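Local structure of esterase (Xanthomonas oryzae pv. oryzae, 3H2G) at residues V121-L126 against A145-D150. The protein is an esterase that degrades rice cell walls and contributes to the virulence of the bacterium. Residues are numbered along the deposited sequence; the frame is centred on the assembly and turned at random.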
loop_
_atom_site.group_PDB
_atom_site.type_symbol
_atom_site.label_atom_id
_atom_site.label_comp_id
_atom_site.label_asym_id
_atom_site.label_seq_id
_atom_site.Cartn_x
_atom_site.Cartn_y
_atom_site.Cartn_z
ATOM N N VAL A 121 -7.096 5.210 -9.232
ATOM C CA VAL A 121 -8.088 4.994 -8.187
ATOM C C VAL A 121 -7.430 4.333 -6.987
ATOM O O VAL A 121 -6.745 3.321 -7.128
ATOM C CB VAL A 121 -9.228 4.070 -8.658
ATOM C CG1 VAL A 121 -10.267 3.936 -7.547
ATOM C CG2 VAL A 121 -9.863 4.621 -9.922
ATOM N N GLY A 122 -7.643 4.904 -5.807
ATOM C CA GLY A 122 -7.064 4.331 -4.607
ATOM C C GLY A 122 -8.054 4.338 -3.459
ATOM O O GLY A 122 -8.790 5.304 -3.274
ATOM N N SER A 123 -8.099 3.246 -2.707
ATOM C CA SER A 123 -8.989 3.161 -1.557
ATOM C C SER A 123 -8.210 3.646 -0.350
ATOM O O SER A 123 -7.000 3.455 -0.284
ATOM C CB SER A 123 -9.418 1.713 -1.312
ATOM O OG SER A 123 -10.083 1.588 -0.063
ATOM N N ASP A 124 -8.889 4.284 0.601
ATOM C CA ASP A 124 -8.204 4.724 1.806
ATOM C C ASP A 124 -8.061 3.523 2.740
ATOM O O ASP A 124 -7.357 3.591 3.745
ATOM C CB ASP A 124 -8.976 5.853 2.497
ATOM C CG ASP A 124 -8.826 7.178 1.774
ATOM O OD1 ASP A 124 -7.682 7.520 1.405
ATOM O OD2 ASP A 124 -9.840 7.879 1.579
ATOM N N TYR A 125 -8.724 2.422 2.376
ATOM C CA TYR A 125 -8.710 1.164 3.135
ATOM C C TYR A 125 -9.757 1.152 4.245
ATOM O O TYR A 125 -10.234 2.200 4.673
ATOM C CB TYR A 125 -7.345 0.907 3.791
ATOM C CG TYR A 125 -6.160 0.745 2.864
ATOM C CD1 TYR A 125 -4.860 0.857 3.361
ATOM C CD2 TYR A 125 -6.324 0.461 1.506
ATOM C CE1 TYR A 125 -3.755 0.693 2.540
ATOM C CE2 TYR A 125 -5.214 0.290 0.668
ATOM C CZ TYR A 125 -3.934 0.409 1.197
ATOM O OH TYR A 125 -2.826 0.240 0.395
ATOM N N LEU A 126 -10.100 -0.044 4.718
ATOM C CA LEU A 126 -11.062 -0.179 5.804
ATOM C C LEU A 126 -10.499 0.481 7.060
ATOM O O LEU A 126 -9.316 0.337 7.363
ATOM C CB LEU A 126 -11.328 -1.657 6.115
ATOM C CG LEU A 126 -12.193 -2.507 5.184
ATOM C CD1 LEU A 126 -12.301 -3.914 5.758
ATOM C CD2 LEU A 126 -13.578 -1.894 5.054
ATOM N N ALA A 145 -7.354 -6.168 -0.557
ATOM C CA ALA A 145 -7.812 -6.476 -1.904
ATOM C C ALA A 145 -9.281 -6.108 -2.103
ATOM O O ALA A 145 -9.635 -5.471 -3.099
ATOM C CB ALA A 145 -7.595 -7.961 -2.207
ATOM N N SER A 146 -10.137 -6.503 -1.162
ATOM C CA SER A 146 -11.562 -6.211 -1.281
ATOM C C SER A 146 -11.827 -4.708 -1.324
ATOM O O SER A 146 -12.661 -4.240 -2.098
ATOM C CB SER A 146 -12.349 -6.858 -0.133
ATOM O OG SER A 146 -11.984 -6.333 1.134
ATOM N N ALA A 147 -11.109 -3.955 -0.500
ATOM C CA ALA A 147 -11.278 -2.506 -0.466
ATOM C C ALA A 147 -10.831 -1.882 -1.786
ATOM O O ALA A 147 -11.474 -0.969 -2.300
ATOM C CB ALA A 147 -10.480 -1.913 0.693
ATOM N N THR A 148 -9.724 -2.378 -2.330
ATOM C CA THR A 148 -9.200 -1.861 -3.589
ATOM C C THR A 148 -10.127 -2.203 -4.753
ATOM O O THR A 148 -10.450 -1.349 -5.584
ATOM C CB THR A 148 -7.798 -2.426 -3.868
ATOM O OG1 THR A 148 -6.912 -2.019 -2.816
ATOM C CG2 THR A 148 -7.261 -1.899 -5.191
ATOM N N ILE A 149 -10.554 -3.459 -4.810
ATOM C CA ILE A 149 -11.448 -3.910 -5.866
ATOM C C ILE A 149 -12.756 -3.116 -5.862
ATOM O O ILE A 149 -13.215 -2.655 -6.904
ATOM C CB ILE A 149 -11.742 -5.415 -5.708
ATOM C CG1 ILE A 149 -10.496 -6.215 -6.108
ATOM C CG2 ILE A 149 -12.953 -5.814 -6.539
ATOM C CD1 ILE A 149 -10.526 -7.679 -5.684
ATOM N N ASP A 150 -13.343 -2.940 -4.686
ATOM C CA ASP A 150 -14.599 -2.211 -4.580
ATOM C C ASP A 150 -14.446 -0.715 -4.847
ATOM O O ASP A 150 -15.399 -0.054 -5.264
ATOM C CB ASP A 150 -15.229 -2.490 -3.212
ATOM C CG ASP A 150 -15.733 -3.922 -3.099
ATOM O OD1 ASP A 150 -16.035 -4.385 -1.979
ATOM O OD2 ASP A 150 -15.832 -4.589 -4.152
HETATM O O HOH W 1 -6.542 0.754 -2.905
#
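The hydroxyl OG of S123 is held by two partners, the backbone N-H of Y125 and the phenol OH of Y51, while the methyl of A147 packs against it. The first bond, Y125 N to S123 OG at 2.9 Å with an N-H...O angle of 152°, closes an ST turn at the C-terminal side of strand 119-123, in the central sheet of this alpha/beta-hydrolase fold. The following helix, 141-162, packs against that turn. S123 points its side chain at the helix, and a chi1 of 170°, which sets OG opposite the backbone N, brings it over the A147 methyl: OG lies 3.6 Å from A147 CB, and S123 CB lies 3.5 Å from A147 O. The A147 methyl also reaches the backbone beyond the turn, 4.3 Å from Y125 CA and 4.5 Å from L126 N. The backbones come close here, with S123 CA 5.4 Å from T148 CA. The Y125 side chain leaves its backbone pointing away from the helix, but its ring comes back nearer and ends at the probable active site, where its OH bonds to H86 O and T181 OG1, its ring stacks on H86, and it touches Q177, within the putative nucleophile elbow. No direct hydrogen bond joins the two segments; a water does so instead, accepting from S123 N at 2.9 Å and donating at 2.8 Å to T148 OG1, which is also bonded to E144 O within its own helix.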